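Local coordinates for protein glycoside Hydrolase (PDB 5TA0) that binds the agarose oligosaccharide neoagarooctaose and probably hydrolyses agarose as a glycoside hydrolase of a human gut bacterium, at residues G297-A302 with K597-F602; M304-Q309 with S601-I606; D207-P212 with N261-Q266; I621-P626 with S633-Q638. One frame throughout, in Å; residues are numbered along the deposited sequence. Where two conformers were deposited one is given.

Interaction 1 (G297-A302 with K597-F602); sequences GSNMEA and KDRASF. With EDO (1,2-ethanediol), chain U.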
loop_
_atom_site.group_PDB
_atom_site.type_symbol
_atom_site.label_atom_id
_atom_site.label_comp_id
_atom_site.label_asym_id
_atom_site.label_seq_id
_atom_site.Cartn_x
_atom_site.Cartn_y
_atom_site.Cartn_z
ATOM N N GLY A 297 3.580 7.925 -8.200
ATOM C CA GLY A 297 3.079 9.077 -8.934
ATOM C C GLY A 297 1.654 8.920 -9.374
ATOM O O GLY A 297 0.844 8.296 -8.679
ATOM N N SER A 298 1.299 9.507 -10.523
ATOM C CA SER A 298 -0.093 9.632 -10.903
ATOM C C SER A 298 -0.808 8.317 -11.220
ATOM O O SER A 298 -2.043 8.253 -11.146
ATOM C CB SER A 298 -0.280 10.595 -12.087
ATOM O OG SER A 298 0.090 10.010 -13.347
ATOM N N ASN A 299 -0.047 7.307 -11.650
ATOM C CA ASN A 299 -0.669 6.013 -12.017
ATOM C C ASN A 299 -1.405 5.358 -10.828
ATOM O O ASN A 299 -2.585 5.056 -10.927
ATOM C CB ASN A 299 0.395 5.100 -12.638
ATOM C CG ASN A 299 -0.123 3.725 -13.002
ATOM O OD1 ASN A 299 0.187 2.739 -12.332
ATOM N ND2 ASN A 299 -0.950 3.645 -14.030
ATOM N N MET A 300 -0.724 5.160 -9.706
ATOM C CA MET A 300 -1.399 4.558 -8.545
ATOM C C MET A 300 -2.516 5.438 -7.992
ATOM O O MET A 300 -3.497 4.928 -7.458
ATOM C CB MET A 300 -0.401 4.157 -7.456
ATOM C CG MET A 300 0.294 5.285 -6.751
ATOM S SD MET A 300 1.621 4.759 -5.651
ATOM C CE MET A 300 0.714 4.183 -4.229
ATOM N N GLU A 301 -2.405 6.745 -8.186
ATOM C CA GLU A 301 -3.510 7.622 -7.811
ATOM C C GLU A 301 -4.786 7.284 -8.612
ATOM O O GLU A 301 -5.902 7.299 -8.091
ATOM C CB GLU A 301 -3.131 9.095 -8.034
ATOM C CG GLU A 301 -2.041 9.633 -7.114
ATOM C CD GLU A 301 -2.439 9.624 -5.654
ATOM O OE1 GLU A 301 -3.565 10.042 -5.333
ATOM O OE2 GLU A 301 -1.629 9.154 -4.837
ATOM N N ALA A 302 -4.603 6.979 -9.898
ATOM C CA ALA A 302 -5.716 6.603 -10.768
ATOM C C ALA A 302 -6.309 5.246 -10.369
ATOM O O ALA A 302 -7.520 5.094 -10.342
ATOM C CB ALA A 302 -5.278 6.601 -12.223
ATOM N N LYS A 597 6.529 6.906 -20.313
ATOM C CA LYS A 597 7.054 6.627 -21.676
ATOM C C LYS A 597 7.062 5.131 -22.037
ATOM O O LYS A 597 6.615 4.738 -23.117
ATOM C CB LYS A 597 8.479 7.178 -21.807
ATOM C CG LYS A 597 9.137 7.023 -23.170
ATOM C CD LYS A 597 10.563 7.563 -23.121
ATOM N N ASP A 598 7.559 4.288 -21.123
ATOM C CA ASP A 598 7.682 2.851 -21.391
ATOM C C ASP A 598 6.408 2.051 -21.136
ATOM O O ASP A 598 6.304 0.889 -21.520
ATOM C CB ASP A 598 8.822 2.217 -20.571
ATOM C CG ASP A 598 10.200 2.757 -20.923
ATOM O OD1 ASP A 598 10.373 3.311 -22.041
ATOM O OD2 ASP A 598 11.119 2.650 -20.090
ATOM N N ARG A 599 5.413 2.665 -20.491
ATOM C CA ARG A 599 4.104 2.048 -20.402
ATOM C C ARG A 599 3.423 2.113 -21.761
ATOM O O ARG A 599 3.676 3.020 -22.552
ATOM C CB ARG A 599 3.250 2.722 -19.331
ATOM C CG ARG A 599 3.765 2.500 -17.894
ATOM C CD ARG A 599 3.008 3.259 -16.808
ATOM N NE ARG A 599 1.658 3.466 -17.245
ATOM C CZ ARG A 599 0.690 2.556 -17.277
ATOM N NH1 ARG A 599 0.832 1.333 -16.800
ATOM N NH2 ARG A 599 -0.422 2.893 -17.841
ATOM N N ALA A 600 2.551 1.155 -22.003
ATOM C CA ALA A 600 1.881 1.045 -23.295
ATOM C C ALA A 600 0.922 2.195 -23.569
ATOM O O ALA A 600 0.607 2.478 -24.723
ATOM C CB ALA A 600 1.151 -0.291 -23.414
ATOM N N SER A 601 0.417 2.840 -22.515
ATOM C CA SER A 601 -0.451 4.004 -22.617
ATOM C C SER A 601 -0.295 4.774 -21.318
ATOM O O SER A 601 0.334 4.268 -20.361
ATOM C CB SER A 601 -1.910 3.586 -22.785
ATOM O OG SER A 601 -2.398 2.949 -21.597
ATOM N N PHE A 602 -0.872 5.964 -21.286
ATOM C CA PHE A 602 -0.913 6.789 -20.076
ATOM C C PHE A 602 -2.166 6.462 -19.284
ATOM O O PHE A 602 -3.254 6.498 -19.800
ATOM C CB PHE A 602 -0.944 8.285 -20.422
ATOM C CG PHE A 602 -0.939 9.161 -19.197
ATOM C CD1 PHE A 602 -2.133 9.591 -18.591
ATOM C CD2 PHE A 602 0.260 9.514 -18.619
ATOM C CE1 PHE A 602 -2.080 10.359 -17.443
ATOM C CE2 PHE A 602 0.309 10.272 -17.470
ATOM C CZ PHE A 602 -0.855 10.696 -16.886
HETATM C C1 EDO U . 3.122 0.647 -13.981
HETATM O O1 EDO U . 1.736 0.900 -13.966
HETATM C C2 EDO U . 3.370 -0.825 -14.169
HETATM O O2 EDO U . 4.249 -1.192 -13.137
#
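A buried polar packing contact, with no direct hydrogen bond across it, sets Ser298 and Asn299 against Phe602 and Arg599 where the first turn of helix 298-315 meets the loop leading into strand 602-609. Its centre is the Asn299 amide over the Arg599 guanidinium. Asn299 ND2 lies above the middle of one face, 3.8 Å from Arg599 CZ, and the two flat groups are inclined by 32°. The arginine reaches this place through a bend in its chain, with chi3 at only 28°. Other residues hold it there: Gln596 accepts the N-H of NE and Glu253 forms a salt bridge with NH2, while Asn299 ND2 itself donates to Phe603 O. The helix belongs to the alpha/beta barrel and the loop to the C-terminal beta domain, so the contact illustrates how a domain seam can set an amide nitrogen over a guanidinium face. An ethanediol, probably from the crystallisation liquor, sits at the same spot; its O1 donates to Asn299 OD1 at 2.9 Å and lies 3.0 Å from Arg599 NH1. Replacing Arg599 with alanine would probably leave the Glu253 carboxylate without its cation and the Asn299 amide without the flat group beneath it. Farther along, Ser298 OG approaches the Phe602 ring obliquely, 3.7 Å from Phe602 CZ, and Phe591 makes an edge-to-face pair with that ring.

Interaction 2 (M304-Q309 with S601-I606); sequences MDMIEQ and SFFGVI
A carboxylate oxygen resting on a methyl group is the surprise here: Asp305 OD2 lies 3.6 Å from Val605 CG2, and the two side chains cross at about a right angle. The pairing is probably less costly than it looks, because cations from elsewhere in the chain bind both oxygens of the acid. Lys529 and Arg360 form salt bridges with OD1, and Arg563 does so with OD2, which probably keeps the buried group ionised. Val605 turns CG2 beside its backbone N, and this branch is the one that meets the acid.

One residue on along the helix, and two back along the strand, the chemistry changes. Met306 is stretched out beyond CG, with chi3 at -164°, and carries its sulfur to the Phe603 ring, where Met306 SD stands 4.2 Å from Phe603 CZ. The approach is oblique: the sulfur is 5.4 Å from the centroid of the Phe603 ring, 69° off the ring normal, so the meeting is at the far end of the ring rather than over its middle. Tyr535 and Leu536 of strand 523-538 also touch Met306. No hydrogen bond joins the two segments. The arrangement is a Met-aromatic contact beside a buried ion cluster, set in the packing of a barrel helix against an outermost strand of a five-stranded mixed beta-sheet.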
loop_
_atom_site.group_PDB
_atom_site.type_symbol
_atom_site.label_atom_id
_atom_site.label_comp_id
_atom_site.label_asym_id
_atom_site.label_seq_id
_atom_site.Cartn_x
_atom_site.Cartn_y
_atom_site.Cartn_z
ATOM N N MET A 304 -6.242 3.784 -7.390
ATOM C CA MET A 304 -6.968 3.900 -6.104
ATOM C C MET A 304 -8.244 4.734 -6.219
ATOM O O MET A 304 -9.275 4.353 -5.678
ATOM C CB MET A 304 -6.042 4.415 -5.023
ATOM C CG MET A 304 -4.932 3.451 -4.682
ATOM S SD MET A 304 -3.894 3.922 -3.284
ATOM C CE MET A 304 -2.982 5.237 -4.032
ATOM N N ASP A 305 -8.184 5.822 -6.985
ATOM C CA ASP A 305 -9.400 6.616 -7.255
ATOM C C ASP A 305 -10.499 5.812 -7.944
ATOM O O ASP A 305 -11.680 6.019 -7.659
ATOM C CB ASP A 305 -9.092 7.877 -8.087
ATOM C CG ASP A 305 -8.529 9.042 -7.259
ATOM O OD1 ASP A 305 -8.233 8.867 -6.057
ATOM O OD2 ASP A 305 -8.346 10.131 -7.851
ATOM N N MET A 306 -10.140 4.903 -8.842
ATOM C CA MET A 306 -11.144 4.145 -9.546
ATOM C C MET A 306 -11.848 3.140 -8.651
ATOM O O MET A 306 -13.066 3.001 -8.693
ATOM C CB MET A 306 -10.501 3.456 -10.751
ATOM C CG MET A 306 -11.508 3.002 -11.775
ATOM S SD MET A 306 -10.782 2.776 -13.418
ATOM C CE MET A 306 -12.276 2.730 -14.416
ATOM N N ILE A 307 -11.073 2.468 -7.791
ATOM C CA ILE A 307 -11.676 1.565 -6.802
ATOM C C ILE A 307 -12.659 2.360 -5.921
ATOM O O ILE A 307 -13.805 1.954 -5.725
ATOM C CB ILE A 307 -10.622 0.860 -5.940
ATOM C CG1 ILE A 307 -9.779 -0.105 -6.792
ATOM C CG2 ILE A 307 -11.271 0.113 -4.807
ATOM C CD1 ILE A 307 -8.590 -0.668 -6.037
ATOM N N GLU A 308 -12.217 3.507 -5.406
ATOM C CA GLU A 308 -13.080 4.305 -4.521
ATOM C C GLU A 308 -14.324 4.814 -5.241
ATOM O O GLU A 308 -15.424 4.712 -4.697
ATOM C CB GLU A 308 -12.317 5.493 -3.970
ATOM C CG GLU A 308 -11.217 5.120 -2.995
ATOM C CD GLU A 308 -10.331 6.291 -2.600
ATOM O OE1 GLU A 308 -9.312 6.031 -1.891
ATOM O OE2 GLU A 308 -10.572 7.455 -3.018
ATOM N N GLN A 309 -14.141 5.364 -6.446
ATOM C CA GLN A 309 -15.280 5.946 -7.156
ATOM C C GLN A 309 -16.322 4.903 -7.534
ATOM O O GLN A 309 -17.530 5.149 -7.382
ATOM C CB GLN A 309 -14.803 6.679 -8.410
ATOM C CG GLN A 309 -15.914 7.202 -9.334
ATOM C CD GLN A 309 -16.685 8.366 -8.743
ATOM O OE1 GLN A 309 -16.236 9.505 -8.762
ATOM N NE2 GLN A 309 -17.850 8.074 -8.216
ATOM N N SER A 601 0.417 2.840 -22.515
ATOM C CA SER A 601 -0.451 4.004 -22.617
ATOM C C SER A 601 -0.295 4.774 -21.318
ATOM O O SER A 601 0.334 4.268 -20.361
ATOM C CB SER A 601 -1.910 3.586 -22.785
ATOM O OG SER A 601 -2.398 2.949 -21.597
ATOM N N PHE A 602 -0.872 5.964 -21.286
ATOM C CA PHE A 602 -0.913 6.789 -20.076
ATOM C C PHE A 602 -2.166 6.462 -19.284
ATOM O O PHE A 602 -3.254 6.498 -19.800
ATOM C CB PHE A 602 -0.944 8.285 -20.422
ATOM C CG PHE A 602 -0.939 9.161 -19.197
ATOM C CD1 PHE A 602 -2.133 9.591 -18.591
ATOM C CD2 PHE A 602 0.260 9.514 -18.619
ATOM C CE1 PHE A 602 -2.080 10.359 -17.443
ATOM C CE2 PHE A 602 0.309 10.272 -17.470
ATOM C CZ PHE A 602 -0.855 10.696 -16.886
ATOM N N PHE A 603 -1.991 6.158 -18.001
ATOM C CA PHE A 603 -3.120 6.077 -17.045
ATOM C C PHE A 603 -2.676 6.760 -15.766
ATOM O O PHE A 603 -1.734 6.313 -15.112
ATOM C CB PHE A 603 -3.540 4.626 -16.785
ATOM C CG PHE A 603 -4.727 4.476 -15.851
ATOM C CD1 PHE A 603 -5.866 5.265 -15.977
ATOM C CD2 PHE A 603 -4.721 3.503 -14.855
ATOM C CE1 PHE A 603 -6.942 5.088 -15.136
ATOM C CE2 PHE A 603 -5.805 3.317 -14.017
ATOM C CZ PHE A 603 -6.922 4.111 -14.158
ATOM N N GLY A 604 -3.311 7.883 -15.444
ATOM C CA GLY A 604 -2.905 8.662 -14.274
ATOM C C GLY A 604 -3.904 9.724 -13.931
ATOM O O GLY A 604 -4.709 10.142 -14.779
ATOM N N VAL A 605 -3.842 10.192 -12.679
ATOM C CA VAL A 605 -4.632 11.348 -12.249
ATOM C C VAL A 605 -3.845 12.642 -12.447
ATOM O O VAL A 605 -2.742 12.795 -11.917
ATOM C CB VAL A 605 -5.065 11.187 -10.783
ATOM C CG1 VAL A 605 -5.648 12.476 -10.224
ATOM C CG2 VAL A 605 -6.048 10.055 -10.661
ATOM N N ILE A 606 -4.442 13.553 -13.206
ATOM C CA ILE A 606 -3.948 14.912 -13.346
ATOM C C ILE A 606 -4.636 15.748 -12.273
ATOM O O ILE A 606 -5.862 15.904 -12.270
ATOM C CB ILE A 606 -4.298 15.496 -14.741
ATOM C CG1 ILE A 606 -3.898 14.559 -15.887
ATOM C CG2 ILE A 606 -3.677 16.877 -14.916
ATOM C CD1 ILE A 606 -2.471 14.150 -15.914
#

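Interaction 3 (D207-P212 with N261-Q266); sequences DIYDKP and NARWKQ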
loop_
_atom_site.group_PDB
_atom_site.type_symbol
_atom_site.label_atom_id
_atom_site.label_comp_id
_atom_site.label_asym_id
_atom_site.label_seq_id
_atom_site.Cartn_x
_atom_site.Cartn_y
_atom_site.Cartn_z
ATOM N N ASP A 207 -2.482 -16.768 -10.937
ATOM C CA ASP A 207 -2.499 -18.219 -11.187
ATOM C C ASP A 207 -3.617 -18.663 -12.131
ATOM O O ASP A 207 -3.414 -19.575 -12.941
ATOM C CB ASP A 207 -2.598 -18.990 -9.865
ATOM C CG ASP A 207 -1.257 -19.259 -9.244
ATOM O OD1 ASP A 207 -0.733 -20.364 -9.440
ATOM O OD2 ASP A 207 -0.728 -18.416 -8.544
ATOM N N ILE A 208 -4.798 -18.081 -12.020
ATOM C CA ILE A 208 -5.958 -18.508 -12.812
ATOM C C ILE A 208 -5.837 -18.107 -14.277
ATOM O O ILE A 208 -6.239 -18.884 -15.160
ATOM C CB ILE A 208 -7.279 -17.962 -12.207
ATOM C CG1 ILE A 208 -7.593 -18.746 -10.953
ATOM C CG2 ILE A 208 -8.455 -17.960 -13.187
ATOM C CD1 ILE A 208 -8.645 -18.102 -10.072
ATOM N N TYR A 209 -5.331 -16.911 -14.539
ATOM C CA TYR A 209 -5.464 -16.296 -15.862
ATOM C C TYR A 209 -4.191 -15.824 -16.514
ATOM O O TYR A 209 -4.049 -15.985 -17.727
ATOM C CB TYR A 209 -6.445 -15.114 -15.815
ATOM C CG TYR A 209 -7.207 -15.035 -17.088
ATOM C CD1 TYR A 209 -6.728 -14.320 -18.187
ATOM C CD2 TYR A 209 -8.376 -15.776 -17.232
ATOM C CE1 TYR A 209 -7.429 -14.316 -19.397
ATOM C CE2 TYR A 209 -9.077 -15.771 -18.401
ATOM C CZ TYR A 209 -8.612 -15.065 -19.471
ATOM O OH TYR A 209 -9.367 -15.093 -20.612
ATOM N N ASP A 210 -3.281 -15.207 -15.755
ATOM C CA ASP A 210 -2.201 -14.405 -16.365
ATOM C C ASP A 210 -0.843 -15.050 -16.441
ATOM O O ASP A 210 -0.056 -14.671 -17.318
ATOM C CB ASP A 210 -2.089 -13.052 -15.642
ATOM C CG ASP A 210 -3.378 -12.293 -15.686
ATOM O OD1 ASP A 210 -4.066 -12.307 -16.721
ATOM O OD2 ASP A 210 -3.735 -11.645 -14.674
ATOM N N LYS A 211 -0.507 -15.951 -15.537
ATOM C CA LYS A 211 0.833 -16.554 -15.555
ATOM C C LYS A 211 1.018 -17.414 -16.807
ATOM O O LYS A 211 0.050 -17.832 -17.430
ATOM C CB LYS A 211 1.092 -17.410 -14.310
ATOM C CG LYS A 211 0.296 -18.709 -14.223
ATOM C CD LYS A 211 0.737 -19.517 -13.024
ATOM C CE LYS A 211 -0.021 -20.827 -13.004
ATOM N NZ LYS A 211 0.340 -21.651 -11.821
ATOM N N PRO A 212 2.281 -17.719 -17.146
ATOM C CA PRO A 212 2.506 -18.648 -18.246
ATOM C C PRO A 212 1.785 -19.971 -17.997
ATOM O O PRO A 212 1.817 -20.479 -16.895
ATOM C CB PRO A 212 4.032 -18.830 -18.211
ATOM C CG PRO A 212 4.528 -17.519 -17.704
ATOM C CD PRO A 212 3.542 -17.172 -16.622
ATOM N N ASN A 261 -13.274 -3.663 -16.474
ATOM C CA ASN A 261 -14.641 -4.145 -16.587
ATOM C C ASN A 261 -14.809 -5.624 -16.271
ATOM O O ASN A 261 -15.838 -5.994 -15.716
ATOM C CB ASN A 261 -15.202 -3.854 -17.978
ATOM C CG ASN A 261 -15.555 -2.408 -18.175
ATOM O OD1 ASN A 261 -15.949 -1.701 -17.253
ATOM N ND2 ASN A 261 -15.439 -1.966 -19.417
ATOM N N ALA A 262 -13.789 -6.429 -16.579
ATOM C CA ALA A 262 -13.853 -7.874 -16.347
ATOM C C ALA A 262 -13.453 -8.312 -14.937
ATOM O O ALA A 262 -13.796 -9.412 -14.523
ATOM C CB ALA A 262 -12.954 -8.587 -17.347
ATOM N N ARG A 263 -12.705 -7.456 -14.230
ATOM C CA ARG A 263 -12.040 -7.847 -12.988
ATOM C C ARG A 263 -12.563 -7.016 -11.810
ATOM O O ARG A 263 -13.596 -7.380 -11.247
ATOM C CB ARG A 263 -10.528 -7.845 -13.170
ATOM C CG ARG A 263 -10.077 -8.814 -14.240
ATOM C CD ARG A 263 -8.583 -8.868 -14.284
ATOM N NE ARG A 263 -8.123 -9.660 -15.413
ATOM C CZ ARG A 263 -6.959 -10.301 -15.468
ATOM N NH1 ARG A 263 -6.140 -10.346 -14.435
ATOM N NH2 ARG A 263 -6.634 -10.969 -16.574
ATOM N N TRP A 264 -11.907 -5.913 -11.454
ATOM C CA TRP A 264 -12.356 -5.127 -10.285
ATOM C C TRP A 264 -13.817 -4.679 -10.338
ATOM O O TRP A 264 -14.511 -4.715 -9.308
ATOM C CB TRP A 264 -11.393 -3.963 -9.945
ATOM C CG TRP A 264 -10.404 -4.413 -8.901
ATOM C CD1 TRP A 264 -9.172 -4.957 -9.112
ATOM C CD2 TRP A 264 -10.641 -4.481 -7.505
ATOM N NE1 TRP A 264 -8.589 -5.307 -7.909
ATOM C CE2 TRP A 264 -9.482 -5.039 -6.910
ATOM C CE3 TRP A 264 -11.701 -4.076 -6.683
ATOM C CZ2 TRP A 264 -9.397 -5.288 -5.547
ATOM C CZ3 TRP A 264 -11.598 -4.309 -5.322
ATOM C CH2 TRP A 264 -10.449 -4.892 -4.771
ATOM N N LYS A 265 -14.316 -4.284 -11.512
ATOM C CA LYS A 265 -15.733 -3.935 -11.614
ATOM C C LYS A 265 -16.616 -5.115 -11.171
ATOM O O LYS A 265 -17.552 -4.950 -10.385
ATOM C CB LYS A 265 -16.087 -3.470 -13.033
ATOM C CG LYS A 265 -17.529 -2.969 -13.213
ATOM C CD LYS A 265 -18.387 -4.077 -13.833
ATOM C CE LYS A 265 -19.694 -3.654 -14.517
ATOM N NZ LYS A 265 -20.783 -3.202 -13.640
ATOM N N GLN A 266 -16.337 -6.299 -11.712
ATOM C CA GLN A 266 -17.087 -7.497 -11.375
ATOM C C GLN A 266 -16.910 -7.926 -9.940
ATOM O O GLN A 266 -17.865 -8.402 -9.323
ATOM C CB GLN A 266 -16.718 -8.667 -12.310
ATOM C CG GLN A 266 -16.939 -8.419 -13.796
ATOM C CD GLN A 266 -18.352 -8.003 -14.138
ATOM O OE1 GLN A 266 -19.324 -8.495 -13.562
ATOM N NE2 GLN A 266 -18.468 -7.053 -15.047
#
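Arg263 NH1 donates to Asp210 OD2 at 2.7 Å, and the neighbouring nitrogen, NH2, gives a second bond to Asp210 OD1 at 2.9 Å. Together they make a bidentate, end-on salt bridge. Both N-H bonds are straight, at 178°, and each carboxylate oxygen accepts its N-H through the syn lone pair. With the planes of carboxylate and guanidinium only 2° apart, the paired bonds fix the rotation of both groups. Arg263 can reach so far because its chain is extended from CG to NE, the two side chains coming from opposite directions.

In the fold, the bridge joins segments that follow adjacent strands of the parallel barrel sheet, 197-199 and 242-247. Asp210 lies at the end of helix 204-210, which finishes in a wider pi-type turn, and Arg263 stands at the break between helices 258-262 and 264-271. Were Asp210 replaced by an alanine, the Arg263 guanidinium would probably lose both bonds and its counter-charge and be freer to turn. Arg259 adds a long, weak ion pair to Asp210 OD2, so two arginines gather round this carboxylate. Tyr209 adds a flank: its CD1 is 3.7 Å from Arg263 NH2, with the ring and guanidinium planes steeply inclined at 72°.

Interaction 4 (I621-P626 with S633-Q638); sequences ISLKFP and STVTMQ
Ile621 presents its branched side chain to Val635 across the interior of a beta-sandwich in the C-terminal domain, where strand 619-624 of a four-stranded antiparallel sheet faces strand 631-642 of a five-stranded mixed sheet. At the base, Ile621 CB is 4.5 Å from Val635 CG1. From there the chain divides. The CG2 branch, anti to the backbone N, goes to 4.1 Å from Val635 CG1, while Ile621 CG1 on the other branch stays farther back, at 4.8 Å from that methyl. The terminal CD1 then returns to Val635 CG1 at 4.0 Å, so one valine methyl is met by both ends of the isoleucine. The two side chains run antiparallel alongside one another, a packing of methyl groups with no hydrogen bond between the two segments.

Leu578, on strand 577-580, touches Ile621 and Leu623 from within their own sheet, and backbone hydrogen bonds tie these two residues to Phe547 and Leu545. On the other side of strand 631-642, Thr634 and Thr636 lie against helix 298-315, which places Val635 on the sandwich side. Its second methyl completes the contact more loosely: Val635 CG2 is 4.4 Å from Leu623 CD1.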
loop_
_atom_site.group_PDB
_atom_site.type_symbol
_atom_site.label_atom_id
_atom_site.label_comp_id
_atom_site.label_asym_id
_atom_site.label_seq_id
_atom_site.Cartn_x
_atom_site.Cartn_y
_atom_site.Cartn_z
ATOM N N ILE A 621 -18.566 19.772 -13.795
ATOM C CA ILE A 621 -17.200 19.755 -14.287
ATOM C C ILE A 621 -17.253 19.224 -15.718
ATOM O O ILE A 621 -17.664 18.078 -15.927
ATOM C CB ILE A 621 -16.309 18.874 -13.384
ATOM C CG1 ILE A 621 -16.178 19.539 -11.997
ATOM C CG2 ILE A 621 -14.952 18.645 -14.042
ATOM C CD1 ILE A 621 -15.675 18.642 -10.875
ATOM N N SER A 622 -16.871 20.064 -16.686
ATOM C CA SER A 622 -16.972 19.744 -18.109
ATOM C C SER A 622 -15.578 19.619 -18.705
ATOM O O SER A 622 -14.736 20.475 -18.487
ATOM C CB SER A 622 -17.774 20.859 -18.800
ATOM O OG SER A 622 -17.547 20.921 -20.182
ATOM N N LEU A 623 -15.359 18.555 -19.473
ATOM C CA LEU A 623 -14.099 18.313 -20.168
ATOM C C LEU A 623 -14.328 18.190 -21.660
ATOM O O LEU A 623 -15.260 17.537 -22.085
ATOM C CB LEU A 623 -13.448 17.023 -19.680
ATOM C CG LEU A 623 -13.028 16.984 -18.217
ATOM C CD1 LEU A 623 -12.636 15.565 -17.855
ATOM C CD2 LEU A 623 -11.871 17.920 -17.968
ATOM N N LYS A 624 -13.464 18.816 -22.448
ATOM C CA LYS A 624 -13.535 18.681 -23.905
ATOM C C LYS A 624 -12.146 18.497 -24.463
ATOM O O LYS A 624 -11.300 19.363 -24.309
ATOM C CB LYS A 624 -14.203 19.898 -24.552
ATOM C CG LYS A 624 -14.425 19.720 -26.048
ATOM C CD LYS A 624 -14.949 20.992 -26.697
ATOM C CE LYS A 624 -16.362 21.280 -26.293
ATOM N NZ LYS A 624 -16.917 22.348 -27.167
ATOM N N PHE A 625 -11.935 17.364 -25.129
ATOM C CA PHE A 625 -10.647 17.033 -25.715
ATOM C C PHE A 625 -10.663 17.338 -27.211
ATOM O O PHE A 625 -11.726 17.254 -27.829
ATOM C CB PHE A 625 -10.350 15.546 -25.507
ATOM C CG PHE A 625 -10.114 15.160 -24.061
ATOM C CD1 PHE A 625 -8.821 15.068 -23.553
ATOM C CD2 PHE A 625 -11.186 14.902 -23.218
ATOM C CE1 PHE A 625 -8.604 14.696 -22.218
ATOM C CE2 PHE A 625 -10.970 14.549 -21.881
ATOM C CZ PHE A 625 -9.686 14.461 -21.394
ATOM N N PRO A 626 -9.482 17.651 -27.778
ATOM C CA PRO A 626 -9.371 17.956 -29.220
ATOM C C PRO A 626 -9.264 16.718 -30.119
ATOM O O PRO A 626 -9.307 16.850 -31.350
ATOM C CB PRO A 626 -8.079 18.754 -29.291
ATOM C CG PRO A 626 -7.222 18.170 -28.217
ATOM C CD PRO A 626 -8.204 17.907 -27.093
ATOM N N SER A 633 -11.446 8.109 -16.644
ATOM C CA SER A 633 -11.775 7.037 -15.713
ATOM C C SER A 633 -12.591 7.562 -14.527
ATOM O O SER A 633 -13.632 7.011 -14.205
ATOM C CB SER A 633 -10.517 6.312 -15.235
ATOM O OG SER A 633 -9.570 7.216 -14.745
ATOM N N THR A 634 -12.106 8.642 -13.907
ATOM C CA THR A 634 -12.763 9.237 -12.738
ATOM C C THR A 634 -12.562 10.736 -12.723
ATOM O O THR A 634 -11.543 11.243 -13.205
ATOM C CB THR A 634 -12.218 8.664 -11.399
ATOM O OG1 THR A 634 -10.821 8.910 -11.297
ATOM C CG2 THR A 634 -12.494 7.180 -11.268
ATOM N N VAL A 635 -13.532 11.427 -12.129
ATOM C CA VAL A 635 -13.393 12.811 -11.722
ATOM C C VAL A 635 -13.806 12.891 -10.266
ATOM O O VAL A 635 -14.931 12.550 -9.920
ATOM C CB VAL A 635 -14.238 13.759 -12.591
ATOM C CG1 VAL A 635 -14.085 15.186 -12.098
ATOM C CG2 VAL A 635 -13.827 13.632 -14.058
ATOM N N THR A 636 -12.842 13.259 -9.420
ATOM C CA THR A 636 -13.083 13.442 -7.979
ATOM C C THR A 636 -12.494 14.771 -7.559
ATOM O O THR A 636 -11.829 15.440 -8.330
ATOM C CB THR A 636 -12.523 12.262 -7.155
ATOM O OG1 THR A 636 -11.090 12.212 -7.262
ATOM C CG2 THR A 636 -13.111 10.942 -7.633
ATOM N N MET A 637 -12.732 15.170 -6.318
ATOM C CA MET A 637 -12.271 16.499 -5.863
ATOM C C MET A 637 -11.912 16.462 -4.392
ATOM O O MET A 637 -12.665 15.962 -3.577
ATOM C CB MET A 637 -13.344 17.546 -6.133
ATOM C CG MET A 637 -12.935 18.969 -5.775
ATOM S SD MET A 637 -14.003 20.220 -6.530
ATOM C CE MET A 637 -15.519 19.888 -5.636
ATOM N N GLN A 638 -10.764 17.023 -4.056
ATOM C CA GLN A 638 -10.388 17.297 -2.662
ATOM C C GLN A 638 -10.667 18.750 -2.323
ATOM O O GLN A 638 -10.296 19.657 -3.071
ATOM C CB GLN A 638 -8.905 17.025 -2.427
ATOM C CG GLN A 638 -8.537 15.553 -2.471
ATOM C CD GLN A 638 -7.071 15.395 -2.737
ATOM O OE1 GLN A 638 -6.639 15.578 -3.881
ATOM N NE2 GLN A 638 -6.291 15.082 -1.709
#

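In the fold
Interactions 1 and 2 are successive turns of one interface: both use helix 298-315, and the chain entering and running along strand 602-609 supplies the other side. They are joined directly by the probable bond from Val605 N to Ser298 O. Interaction 4 lies about 12 Å from interaction 2 between centres and touches it where Phe603 packs on Ser633 and Asp305 on Thr636. All three are buried, and their chemistry follows this order: an amide over a guanidinium, then sulfur and methyl contacts beside buried charges, and finally purely apolar packing inside the sandwich. Interaction 3, in the barrel part, touches none of the others; it is only partly buried, and it alone relies on a salt bridge between its segments.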